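Local coordinates for protein alpha-1,2-mannosidase (Bacteroides thetaiotaomicron, PDB 2WW2) that hydrolyses alpha-mannosides with inversion, as a calcium-dependent glycoside hydrolase of family GH92 from a human gut symbiont, at residues E428-L433 with L449-A454; L433-Y438 with R482-P487; F491-T494 with N500-D503; T508-G511 with G517-W520; G512-T515 with H521-W524. All coordinates share one frame; numbering follows the deposited sequence.

All five contacts lie in the GH92 catalytic domain, an (alpha/alpha)6 barrel, where helices 427-433 and 444-465 are followed by helix 468-475, then a hairpin and a long loop that leads into helix 519-522. Contact 1 packs the first two helices together and shares Leu433 with contact 2, whose centre is 9 Å away. Contacts 2 and 3 (centres 8 Å apart) meet through the hairpin of strands 485-486 and 491-492. Contacts 4 and 5, with centres 6 Å apart, both fold the preceding loop onto helix 519-522; contact 5 also touches contact 1 through Trp522, Leu449 and Glu450. In contact 4 the side chain of Trp510 lies about 12 Å from a bound sodium ion.

Contact 1 (E428-L433 with L449-A454); sequences EYYDKL and LEYAYA
Tyr430 offers one face of its ring to the edge of Tyr451, an edge-to-face (T-shaped) pair with centroids 5.6 Å apart and planes at 84°. The pair joins helix 427-433 to helix 444-465, two helices of the catalytic domain. Tyr451 CD2 lies 3.9 Å from Tyr430 CD1. Farther out along the Tyr430 ring, CE1 lies 3.7 Å from Tyr451 CB, so the phenol also rests on the root of its partner. With CG anti to the backbone N (chi1 176°), the Tyr430 ring reaches straight across to the second helix. There its OH comes to 3.4 Å from Ala452 N, at an angle too poor for a hydrogen bond; the small alanine leaves room for the hydroxyl, with CB 4.1 Å from Tyr430 OH. That hydroxyl bonds instead to Asp455 and Asn480, while Tyr451 OH bonds to the carbonyl of Asp425. Arg424 adds a cation-pi contact to Tyr430. Tyrosine thus suits both positions: its ring supplies the apolar, weakly electrostatic contact between the helices, and its hydroxyl finds polar partners within a buried interface.

Contact 2 (L433-Y438 with R482-P487); sequences LGYVPY and RNLYYP
Helix 427-433 stops at Gly434, whose positive phi (91°) turns the chain into a left-handed conformation and sends it past the end of the 3-10 segment at 482-483. Tyr435, the next residue, carries the apolar half of the contact. Its CB lies against the isobutyl group of Leu484, 3.9 Å from Leu484 CG. Its CG is 3.8 Å from Leu484 CD2, and CD1 rests on the same methyl, the two side chains crossing at about a right angle. Across the ring, CD2 is 4.3 Å from Asn483 CB, a looser contact. Leu433 CB covers one face near the rim, and at the tip the tyrosine hydroxyl gives the ring a polar partner, the carbonyl of Asp496. The ring is aimed there because CG sits between the backbone N and the carbonyl carbon (chi1 63°). Glycine suits position 434 twice over: a CB would press on the preceding carbonyl oxygen and would also run into the amide of Asn483. That amide donates from Asn483 ND2 to Gly434 O, a bond 2.9 Å long and 162° at the hydrogen. Shortening Asn483 to an alanine would probably leave Gly434 O without its side-chain donor and the turn after the helix less firmly tied. The oxygen lies near the amide plane of Asn483, whereas ND2 stands above the carbonyl plane of Gly434.

Contact 3 (F491-T494 with N500-D503); sequences FMWT and NWRD
Beyond strand 491-492 the chain loops back so that extended residues 500-503 pass beside Thr494, and Arg502 N bonds to Thr494 O at 3.0 Å. This carries on from the beta hairpin of strands 485-486 and 491-492, a small excursion from the helical barrel of the catalytic domain. Trp493 makes the second link: its NE1 donates to Arg502 O across 2.8 Å, almost straight at 174°. The oxygen lies in the plane of the indole, although the donor stands above the carbonyl plane. A chi1 of -165° swings the Trp493 indole away from its own backbone N and over to the returning chain, and a large ring with a single N-H suits the task. Arg502 bends at chi3, bringing its guanidinium beside the six-membered ring; NH2 is 3.4 Å from Trp493 CH2, but the planes differ by 42°, so the two groups do not stack flat. Thr494 CG2 packs against Arg502 CB at 3.4 Å. A phenylalanine in place of Trp493 would probably leave Arg502 O without its N-H partner and take away the benzenoid ring that the guanidinium packs beside. Phe505 meets Trp493 edge-to-face, Tyr486 stacks on Trp501, and Arg504 of the second subunit packs on Trp493 and Arg502. Trp501 CE3 is 3.8 Å from Trp493 CD1; Thr494 O lies at the edge of the Trp501 ring, 3.3 Å from CE3.

Contact 4 (T508-G511 with G517-W520); sequences TEWG and GSSW
Trp510 lays one face of its indole over Gly517, whose CA sits 3.6 Å from the centroid of the six-membered ring and only 5° off its normal, a CH-pi contact. Gly517 N approaches the same face, 3.3 Å from Trp510 CE3. The backbone of Gly517 is fully extended, phi and psi both near 180°, a conformation that suits glycine better than residues with a side chain. At the root of the indole, Trp510 CA makes a C-H...O contact with Gly517 O at 3.4 Å, and Gly511 N adds a weak hydrogen bond to that oxygen. One residue on, Ser518 takes the N-cap position of helix 519-522, and the loop 508-511 packs against the start of that helix. Ser518 CB packs 3.4 Å from Glu509 O, and its OG, held between the backbone N and the carbonyl carbon (chi1 66°), bonds to the carbonyl of Ala507 and to water 1. Water 2 bridges the segments, giving a hydrogen to Glu509 O at 2.8 Å and accepting one from Ser519 N at 2.9 Å, an amide of the helix's first turn. Farther out, Ser519 OG bonds to Met492 O, Trp510 touches Glu626, and the carboxylate of Glu509 forms a salt bridge with Arg504 of the second subunit.

Contact 5 (G512-T515 with H521-W524); sequences GPFT and HWTW
This is a buried aromatic contact reinforced by one indole hydrogen bond, and it seats the loop that precedes helix 519-522 against that helix. Trp522 contributes most. Its NE1 donates to Thr515 O over 2.8 Å, with a bent angle of 147° at the hydrogen; the oxygen lies close to the indole plane, and the donor is tilted from the plane of the carbonyl. Beside this bond, Thr515 CB lies 3.9 Å from Trp522 CZ2. Phe514 takes the other end of the indole: its CD1 is 3.6 Å from Trp522 CB and 3.7 Å from Trp522 CG. The two rings are inclined by 24° but slid past each other, with the Phe514 centroid 5.5 Å from that of the five-membered ring, so they share little area and the contact is made chiefly by Phe514 CD1 with Trp522 CB and CG. Trp522 CG is anti to the carbonyl carbon (chi1 -80°), a setting that turns the indole from the helix toward the loop. Helix 444-465 backs the loop: Pro513 and Phe514 pack on Thr445, Thr515 packs on Ala446, and Thr515 OG1 bonds to Glu443. A tryptophan suits this site because a single side chain both fills apolar volume and provides an N-H for a backbone carbonyl, which would be costly to bury without a partner.

Contact 1 (E428-L433 with L449-A454)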
# COMPACT_ATOMS: atom_id res chain seq x y z
N GLU A 428 5.63 33.63 -19.99
CA GLU A 428 4.59 34.58 -20.38
C GLU A 428 3.35 34.38 -19.52
O GLU A 428 2.83 35.34 -18.96
CB GLU A 428 4.25 34.43 -21.86
CG GLU A 428 5.43 34.57 -22.79
CD GLU A 428 6.01 33.22 -23.25
OE1 GLU A 428 6.13 32.26 -22.43
OE2 GLU A 428 6.35 33.15 -24.46
N TYR A 429 2.88 33.14 -19.40
CA TYR A 429 1.75 32.83 -18.52
C TYR A 429 2.05 33.24 -17.08
O TYR A 429 1.23 33.84 -16.40
CB TYR A 429 1.47 31.33 -18.51
CG TYR A 429 0.67 30.78 -19.68
CD1 TYR A 429 -0.57 31.31 -20.01
CD2 TYR A 429 1.15 29.71 -20.42
CE1 TYR A 429 -1.30 30.80 -21.07
CE2 TYR A 429 0.43 29.18 -21.47
CZ TYR A 429 -0.78 29.74 -21.79
OH TYR A 429 -1.49 29.21 -22.84
N TYR A 430 3.21 32.84 -16.59
CA TYR A 430 3.57 33.10 -15.19
C TYR A 430 3.52 34.59 -14.87
O TYR A 430 3.01 35.00 -13.82
CB TYR A 430 4.96 32.52 -14.93
CG TYR A 430 5.55 32.77 -13.57
CD1 TYR A 430 5.35 31.86 -12.54
CD2 TYR A 430 6.35 33.90 -13.32
CE1 TYR A 430 5.92 32.06 -11.29
CE2 TYR A 430 6.93 34.10 -12.06
CZ TYR A 430 6.70 33.18 -11.05
OH TYR A 430 7.26 33.33 -9.79
N ASP A 431 4.06 35.41 -15.77
CA ASP A 431 4.09 36.86 -15.56
C ASP A 431 2.67 37.44 -15.58
O ASP A 431 2.34 38.36 -14.83
CB ASP A 431 4.95 37.56 -16.62
CG ASP A 431 6.46 37.38 -16.37
OD1 ASP A 431 6.84 37.00 -15.25
OD2 ASP A 431 7.26 37.64 -17.29
N LYS A 432 1.82 36.88 -16.44
CA LYS A 432 0.45 37.39 -16.58
C LYS A 432 -0.46 36.91 -15.46
O LYS A 432 -1.27 37.67 -14.93
CB LYS A 432 -0.12 36.97 -17.93
CG LYS A 432 -1.59 37.40 -18.16
N LEU A 433 -0.34 35.64 -15.10
CA LEU A 433 -1.33 34.98 -14.25
C LEU A 433 -0.89 34.83 -12.81
O LEU A 433 -1.73 34.65 -11.94
CB LEU A 433 -1.63 33.58 -14.80
CG LEU A 433 -2.21 33.41 -16.20
CD1 LEU A 433 -2.35 31.91 -16.51
CD2 LEU A 433 -3.56 34.15 -16.33
N LEU A 449 6.46 26.72 -8.55
CA LEU A 449 7.12 26.71 -7.24
C LEU A 449 8.63 26.98 -7.34
O LEU A 449 9.20 27.73 -6.54
CB LEU A 449 6.80 25.41 -6.48
CG LEU A 449 5.31 25.23 -6.14
CD1 LEU A 449 4.94 23.77 -5.81
CD2 LEU A 449 4.85 26.16 -4.99
N GLU A 450 9.28 26.37 -8.33
CA GLU A 450 10.71 26.65 -8.55
C GLU A 450 10.92 28.12 -8.95
O GLU A 450 11.89 28.76 -8.53
CB GLU A 450 11.26 25.72 -9.65
CG GLU A 450 11.22 24.22 -9.31
CD GLU A 450 12.39 23.76 -8.44
OE1 GLU A 450 13.38 24.52 -8.34
OE2 GLU A 450 12.32 22.64 -7.83
N TYR A 451 10.01 28.65 -9.75
CA TYR A 451 10.16 30.03 -10.22
C TYR A 451 9.96 31.08 -9.12
O TYR A 451 10.64 32.11 -9.11
CB TYR A 451 9.18 30.34 -11.35
CG TYR A 451 9.31 29.48 -12.61
CD1 TYR A 451 10.44 28.69 -12.84
CD2 TYR A 451 8.30 29.48 -13.55
CE1 TYR A 451 10.53 27.91 -13.99
CE2 TYR A 451 8.39 28.72 -14.72
CZ TYR A 451 9.51 27.93 -14.92
OH TYR A 451 9.60 27.17 -16.06
N ALA A 452 9.00 30.85 -8.22
CA ALA A 452 8.78 31.79 -7.11
C ALA A 452 10.05 31.90 -6.26
O ALA A 452 10.43 32.98 -5.79
CB ALA A 452 7.59 31.34 -6.27
N TYR A 453 10.73 30.77 -6.08
CA TYR A 453 12.01 30.75 -5.37
C TYR A 453 13.12 31.50 -6.12
O TYR A 453 13.88 32.31 -5.53
CB TYR A 453 12.44 29.30 -5.11
CG TYR A 453 13.90 29.19 -4.65
CD1 TYR A 453 14.30 29.69 -3.42
CD2 TYR A 453 14.87 28.58 -5.46
CE1 TYR A 453 15.62 29.59 -3.00
CE2 TYR A 453 16.18 28.48 -5.05
CZ TYR A 453 16.55 28.98 -3.82
OH TYR A 453 17.86 28.89 -3.42
N ALA A 454 13.24 31.25 -7.42
CA ALA A 454 14.27 31.92 -8.21
C ALA A 454 14.00 33.42 -8.22
O ALA A 454 14.92 34.23 -8.18
CB ALA A 454 14.31 31.37 -9.65

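Contact 2 (L433-Y438 with R482-P487)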
# COMPACT_ATOMS: atom_id res chain seq x y z
N LEU A 433 -0.34 35.64 -15.10
CA LEU A 433 -1.33 34.98 -14.25
C LEU A 433 -0.89 34.83 -12.81
O LEU A 433 -1.73 34.65 -11.94
CB LEU A 433 -1.63 33.58 -14.80
CG LEU A 433 -2.21 33.41 -16.20
CD1 LEU A 433 -2.35 31.91 -16.51
CD2 LEU A 433 -3.56 34.15 -16.33
N GLY A 434 0.42 34.86 -12.55
CA GLY A 434 0.93 34.60 -11.21
C GLY A 434 1.25 33.13 -10.97
O GLY A 434 1.62 32.72 -9.85
N TYR A 435 1.10 32.32 -12.02
CA TYR A 435 1.43 30.88 -11.94
C TYR A 435 1.52 30.36 -13.36
O TYR A 435 1.02 31.00 -14.30
CB TYR A 435 0.36 30.09 -11.15
CG TYR A 435 -1.00 30.13 -11.81
CD1 TYR A 435 -1.36 29.18 -12.77
CD2 TYR A 435 -1.92 31.13 -11.51
CE1 TYR A 435 -2.60 29.23 -13.39
CE2 TYR A 435 -3.16 31.18 -12.12
CZ TYR A 435 -3.49 30.23 -13.06
OH TYR A 435 -4.74 30.29 -13.67
N VAL A 436 2.14 29.19 -13.52
CA VAL A 436 2.17 28.51 -14.81
C VAL A 436 0.98 27.54 -14.87
O VAL A 436 0.79 26.74 -13.94
CB VAL A 436 3.48 27.72 -15.02
CG1 VAL A 436 3.52 27.13 -16.42
CG2 VAL A 436 4.70 28.61 -14.76
N PRO A 437 0.18 27.61 -15.96
CA PRO A 437 -1.03 26.79 -16.02
C PRO A 437 -0.81 25.41 -16.64
O PRO A 437 0.05 25.25 -17.52
CB PRO A 437 -1.97 27.62 -16.90
CG PRO A 437 -1.02 28.27 -17.90
CD PRO A 437 0.20 28.64 -17.03
N TYR A 438 -1.58 24.44 -16.17
CA TYR A 438 -1.60 23.07 -16.70
C TYR A 438 -3.04 22.83 -17.16
O TYR A 438 -3.96 23.26 -16.50
CB TYR A 438 -1.21 22.06 -15.60
CG TYR A 438 -1.19 20.63 -16.07
CD1 TYR A 438 -0.04 20.09 -16.66
CD2 TYR A 438 -2.31 19.82 -15.97
CE1 TYR A 438 -0.02 18.78 -17.12
CE2 TYR A 438 -2.31 18.50 -16.44
CZ TYR A 438 -1.16 18.00 -17.01
OH TYR A 438 -1.14 16.71 -17.46
N ARG A 482 1.65 30.92 -3.35
CA ARG A 482 0.30 30.98 -2.77
C ARG A 482 -0.80 30.81 -3.82
O ARG A 482 -1.93 30.45 -3.48
CB ARG A 482 0.09 32.30 -2.02
CG ARG A 482 1.07 32.57 -0.88
CD ARG A 482 0.66 33.87 -0.17
NE ARG A 482 1.61 34.37 0.84
CZ ARG A 482 1.67 33.97 2.11
NH1 ARG A 482 0.87 33.01 2.59
NH2 ARG A 482 2.55 34.53 2.94
N ASN A 483 -0.49 31.10 -5.07
CA ASN A 483 -1.50 31.12 -6.10
C ASN A 483 -1.94 29.71 -6.49
O ASN A 483 -2.94 29.54 -7.18
CB ASN A 483 -0.98 31.87 -7.34
CG ASN A 483 -0.84 33.35 -7.10
OD1 ASN A 483 -1.62 33.95 -6.36
ND2 ASN A 483 0.16 33.97 -7.72
N LEU A 484 -1.20 28.70 -6.05
CA LEU A 484 -1.57 27.32 -6.38
C LEU A 484 -1.98 26.47 -5.17
O LEU A 484 -2.29 25.28 -5.30
CB LEU A 484 -0.45 26.62 -7.17
CG LEU A 484 -0.23 27.24 -8.56
CD1 LEU A 484 0.91 26.53 -9.30
CD2 LEU A 484 -1.51 27.22 -9.39
N TYR A 485 -1.99 27.08 -3.99
CA TYR A 485 -2.47 26.39 -2.81
C TYR A 485 -4.00 26.31 -2.84
O TYR A 485 -4.69 27.33 -2.94
CB TYR A 485 -1.97 27.11 -1.55
CG TYR A 485 -2.25 26.33 -0.29
CD1 TYR A 485 -1.39 25.33 0.12
CD2 TYR A 485 -3.37 26.61 0.49
CE1 TYR A 485 -1.62 24.62 1.28
CE2 TYR A 485 -3.62 25.89 1.65
CZ TYR A 485 -2.74 24.90 2.03
OH TYR A 485 -2.96 24.18 3.18
N TYR A 486 -4.52 25.09 -2.81
CA TYR A 486 -5.96 24.83 -3.00
C TYR A 486 -6.60 24.82 -1.61
O TYR A 486 -6.51 23.81 -0.90
CB TYR A 486 -6.13 23.45 -3.64
CG TYR A 486 -7.44 23.21 -4.39
CD1 TYR A 486 -8.57 23.97 -4.13
CD2 TYR A 486 -7.53 22.20 -5.34
CE1 TYR A 486 -9.77 23.74 -4.84
CE2 TYR A 486 -8.71 21.96 -6.04
CZ TYR A 486 -9.82 22.73 -5.79
OH TYR A 486 -10.98 22.46 -6.50
N PRO A 487 -7.24 25.93 -1.20
CA PRO A 487 -7.61 26.03 0.22
C PRO A 487 -8.56 24.93 0.69
O PRO A 487 -8.37 24.39 1.77
CB PRO A 487 -8.25 27.43 0.35
CG PRO A 487 -8.00 28.12 -0.95
CD PRO A 487 -7.71 27.08 -2.00

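Contact 3 (F491-T494 with N500-D503)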
# COMPACT_ATOMS: atom_id res chain seq x y z
N PHE A 491 -3.56 21.59 -0.05
CA PHE A 491 -2.37 21.16 -0.78
C PHE A 491 -2.16 22.02 -2.03
O PHE A 491 -3.10 22.65 -2.52
CB PHE A 491 -2.56 19.73 -1.26
CG PHE A 491 -2.35 18.69 -0.21
CD1 PHE A 491 -1.07 18.21 0.06
CD2 PHE A 491 -3.42 18.14 0.48
CE1 PHE A 491 -0.87 17.22 1.01
CE2 PHE A 491 -3.23 17.15 1.42
CZ PHE A 491 -1.95 16.69 1.69
N MET A 492 -0.95 22.00 -2.57
CA MET A 492 -0.70 22.63 -3.86
C MET A 492 -1.42 21.81 -4.94
O MET A 492 -1.48 20.58 -4.86
CB MET A 492 0.81 22.69 -4.15
CG MET A 492 1.57 23.64 -3.22
SD MET A 492 1.06 25.36 -3.45
CE MET A 492 2.02 26.14 -2.13
N TRP A 493 -1.98 22.50 -5.93
CA TRP A 493 -2.66 21.80 -7.04
C TRP A 493 -2.34 22.59 -8.30
O TRP A 493 -1.26 23.19 -8.39
CB TRP A 493 -4.17 21.71 -6.76
CG TRP A 493 -4.96 20.75 -7.59
CD1 TRP A 493 -6.14 21.01 -8.22
CD2 TRP A 493 -4.67 19.36 -7.85
NE1 TRP A 493 -6.60 19.89 -8.86
CE2 TRP A 493 -5.72 18.86 -8.65
CE3 TRP A 493 -3.62 18.50 -7.49
CZ2 TRP A 493 -5.75 17.54 -9.10
CZ3 TRP A 493 -3.66 17.17 -7.94
CH2 TRP A 493 -4.72 16.71 -8.73
N THR A 494 -3.25 22.61 -9.27
CA THR A 494 -2.97 23.25 -10.55
C THR A 494 -4.23 23.90 -11.11
O THR A 494 -5.34 23.45 -10.80
CB THR A 494 -2.40 22.25 -11.57
OG1 THR A 494 -2.07 22.95 -12.78
CG2 THR A 494 -3.44 21.16 -11.89
N ASN A 500 -9.33 27.77 -13.75
CA ASN A 500 -10.09 26.61 -13.27
C ASN A 500 -9.17 25.58 -12.62
O ASN A 500 -8.22 25.13 -13.26
CB ASN A 500 -10.79 25.93 -14.45
CG ASN A 500 -11.73 26.87 -15.22
OD1 ASN A 500 -11.68 26.96 -16.45
ND2 ASN A 500 -12.58 27.57 -14.49
N TRP A 501 -9.45 25.19 -11.38
CA TRP A 501 -8.68 24.10 -10.76
C TRP A 501 -8.88 22.79 -11.53
O TRP A 501 -9.98 22.48 -12.00
CB TRP A 501 -9.13 23.85 -9.32
CG TRP A 501 -8.84 24.93 -8.31
CD1 TRP A 501 -9.76 25.72 -7.68
CD2 TRP A 501 -7.56 25.28 -7.75
NE1 TRP A 501 -9.14 26.56 -6.78
CE2 TRP A 501 -7.79 26.31 -6.81
CE3 TRP A 501 -6.26 24.84 -7.96
CZ2 TRP A 501 -6.75 26.90 -6.07
CZ3 TRP A 501 -5.23 25.43 -7.24
CH2 TRP A 501 -5.48 26.45 -6.31
N ARG A 502 -7.82 22.00 -11.66
CA ARG A 502 -7.95 20.69 -12.30
C ARG A 502 -8.95 19.83 -11.52
O ARG A 502 -9.01 19.90 -10.29
CB ARG A 502 -6.58 20.01 -12.40
CG ARG A 502 -6.63 18.64 -13.06
CD ARG A 502 -5.28 18.14 -13.55
NE ARG A 502 -4.48 17.55 -12.48
CZ ARG A 502 -3.67 16.50 -12.63
NH1 ARG A 502 -3.55 15.87 -13.79
NH2 ARG A 502 -2.98 16.06 -11.58
N ASP A 503 -9.75 19.05 -12.24
CA ASP A 503 -10.78 18.21 -11.63
C ASP A 503 -10.16 17.16 -10.70
O ASP A 503 -9.01 16.76 -10.89
CB ASP A 503 -11.53 17.43 -12.72
CG ASP A 503 -12.38 18.32 -13.61
OD1 ASP A 503 -12.69 19.47 -13.23
OD2 ASP A 503 -12.76 17.85 -14.71

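Contact 4 (T508-G511 with G517-W520)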
# COMPACT_ATOMS: atom_id res chain seq x y z
N THR A 508 -1.98 12.40 -3.90
CA THR A 508 -0.98 11.34 -4.09
C THR A 508 -0.67 11.11 -5.56
O THR A 508 0.16 10.28 -5.89
CB THR A 508 -1.44 10.00 -3.45
OG1 THR A 508 -2.60 9.50 -4.13
CG2 THR A 508 -1.79 10.18 -2.00
N GLU A 509 -1.33 11.85 -6.44
CA GLU A 509 -1.20 11.60 -7.88
C GLU A 509 0.07 12.22 -8.49
O GLU A 509 0.27 13.43 -8.46
CB GLU A 509 -2.46 12.08 -8.60
CG GLU A 509 -2.44 11.87 -10.11
CD GLU A 509 -3.72 12.37 -10.75
OE1 GLU A 509 -3.95 12.09 -11.95
OE2 GLU A 509 -4.51 13.04 -10.06
N TRP A 510 0.92 11.37 -9.06
CA TRP A 510 2.16 11.81 -9.67
C TRP A 510 1.94 12.40 -11.04
O TRP A 510 0.90 12.19 -11.65
CB TRP A 510 3.14 10.64 -9.78
CG TRP A 510 3.83 10.34 -8.50
CD1 TRP A 510 3.24 10.09 -7.29
CD2 TRP A 510 5.24 10.26 -8.28
NE1 TRP A 510 4.20 9.87 -6.33
CE2 TRP A 510 5.44 9.97 -6.91
CE3 TRP A 510 6.36 10.41 -9.11
CZ2 TRP A 510 6.72 9.81 -6.35
CZ3 TRP A 510 7.63 10.25 -8.56
CH2 TRP A 510 7.80 9.96 -7.19
N GLY A 511 2.93 13.15 -11.52
CA GLY A 511 2.97 13.55 -12.92
C GLY A 511 2.09 14.75 -13.15
O GLY A 511 1.77 15.45 -12.20
N GLY A 517 7.08 13.56 -8.56
CA GLY A 517 6.47 13.67 -7.25
C GLY A 517 5.01 14.01 -7.41
O GLY A 517 4.50 14.07 -8.54
N SER A 518 4.34 14.21 -6.28
CA SER A 518 2.93 14.51 -6.25
C SER A 518 2.77 15.74 -5.36
O SER A 518 3.76 16.28 -4.86
CB SER A 518 2.16 13.34 -5.63
OG SER A 518 2.52 13.21 -4.26
N SER A 519 1.53 16.18 -5.17
CA SER A 519 1.28 17.32 -4.31
C SER A 519 1.81 17.07 -2.89
O SER A 519 2.21 18.00 -2.18
CB SER A 519 -0.22 17.64 -4.24
OG SER A 519 -0.39 18.80 -3.44
N TRP A 520 1.79 15.81 -2.48
CA TRP A 520 2.25 15.41 -1.15
C TRP A 520 3.67 15.91 -0.92
O TRP A 520 4.02 16.31 0.20
CB TRP A 520 2.20 13.88 -1.03
CG TRP A 520 2.52 13.31 0.34
CD1 TRP A 520 3.71 12.73 0.74
CD2 TRP A 520 1.64 13.25 1.47
NE1 TRP A 520 3.60 12.32 2.06
CE2 TRP A 520 2.35 12.63 2.52
CE3 TRP A 520 0.32 13.66 1.69
CZ2 TRP A 520 1.78 12.41 3.79
CZ3 TRP A 520 -0.24 13.45 2.95
CH2 TRP A 520 0.49 12.83 3.98
O HOH W 1 2.38 10.62 -3.37
O HOH W 2 -0.80 15.29 -6.63
O HOH W 3 5.38 13.58 -10.96

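Contact 5 (G512-T515 with H521-W524)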
# COMPACT_ATOMS: atom_id res chain seq x y z
N GLY A 512 1.70 14.97 -14.40
CA GLY A 512 0.84 16.08 -14.75
C GLY A 512 1.53 17.41 -14.45
O GLY A 512 2.59 17.71 -15.01
N PRO A 513 0.94 18.20 -13.55
CA PRO A 513 1.51 19.50 -13.16
C PRO A 513 2.70 19.35 -12.22
O PRO A 513 3.35 20.34 -11.87
CB PRO A 513 0.37 20.15 -12.39
CG PRO A 513 -0.34 18.97 -11.75
CD PRO A 513 -0.34 17.93 -12.85
N PHE A 514 2.99 18.11 -11.80
CA PHE A 514 4.12 17.88 -10.90
C PHE A 514 5.25 17.17 -11.61
O PHE A 514 5.05 16.54 -12.65
CB PHE A 514 3.69 17.11 -9.65
CG PHE A 514 2.66 17.82 -8.83
CD1 PHE A 514 3.00 18.95 -8.09
CD2 PHE A 514 1.34 17.40 -8.82
CE1 PHE A 514 2.02 19.64 -7.35
CE2 PHE A 514 0.37 18.08 -8.07
CZ PHE A 514 0.71 19.19 -7.34
N THR A 515 6.44 17.28 -11.01
CA THR A 515 7.68 16.74 -11.53
C THR A 515 8.23 15.74 -10.52
O THR A 515 8.51 16.11 -9.39
CB THR A 515 8.72 17.90 -11.66
OG1 THR A 515 8.38 18.74 -12.76
CG2 THR A 515 10.13 17.39 -11.84
N HIS A 521 4.49 15.88 -1.97
CA HIS A 521 5.88 16.35 -1.88
C HIS A 521 6.00 17.84 -2.18
O HIS A 521 6.65 18.57 -1.44
CB HIS A 521 6.80 15.59 -2.84
CG HIS A 521 6.53 14.12 -2.90
ND1 HIS A 521 6.93 13.25 -1.92
CD2 HIS A 521 5.86 13.38 -3.82
CE1 HIS A 521 6.54 12.03 -2.23
NE2 HIS A 521 5.89 12.08 -3.38
N TRP A 522 5.40 18.27 -3.29
CA TRP A 522 5.59 19.63 -3.82
C TRP A 522 4.99 20.74 -2.96
O TRP A 522 5.41 21.90 -3.03
CB TRP A 522 5.12 19.70 -5.29
CG TRP A 522 6.17 19.13 -6.20
CD1 TRP A 522 6.24 17.85 -6.68
CD2 TRP A 522 7.34 19.81 -6.67
NE1 TRP A 522 7.38 17.70 -7.45
CE2 TRP A 522 8.07 18.89 -7.45
CE3 TRP A 522 7.85 21.12 -6.51
CZ2 TRP A 522 9.28 19.23 -8.08
CZ3 TRP A 522 9.03 21.45 -7.13
CH2 TRP A 522 9.74 20.51 -7.91
N THR A 523 4.04 20.37 -2.11
CA THR A 523 3.44 21.35 -1.19
C THR A 523 4.48 21.95 -0.24
O THR A 523 4.32 23.07 0.22
CB THR A 523 2.24 20.73 -0.43
OG1 THR A 523 1.19 20.48 -1.37
CG2 THR A 523 1.71 21.68 0.68
N TRP A 524 5.57 21.23 0.01
CA TRP A 524 6.62 21.72 0.91
C TRP A 524 7.67 22.60 0.24
O TRP A 524 8.58 23.11 0.90
CB TRP A 524 7.32 20.53 1.58
CG TRP A 524 6.33 19.73 2.36
CD1 TRP A 524 5.72 18.56 1.97
CD2 TRP A 524 5.78 20.07 3.64
NE1 TRP A 524 4.84 18.15 2.95
CE2 TRP A 524 4.85 19.05 3.97
CE3 TRP A 524 5.98 21.12 4.53
CZ2 TRP A 524 4.14 19.06 5.17
CZ3 TRP A 524 5.26 21.13 5.72
CH2 TRP A 524 4.35 20.10 6.03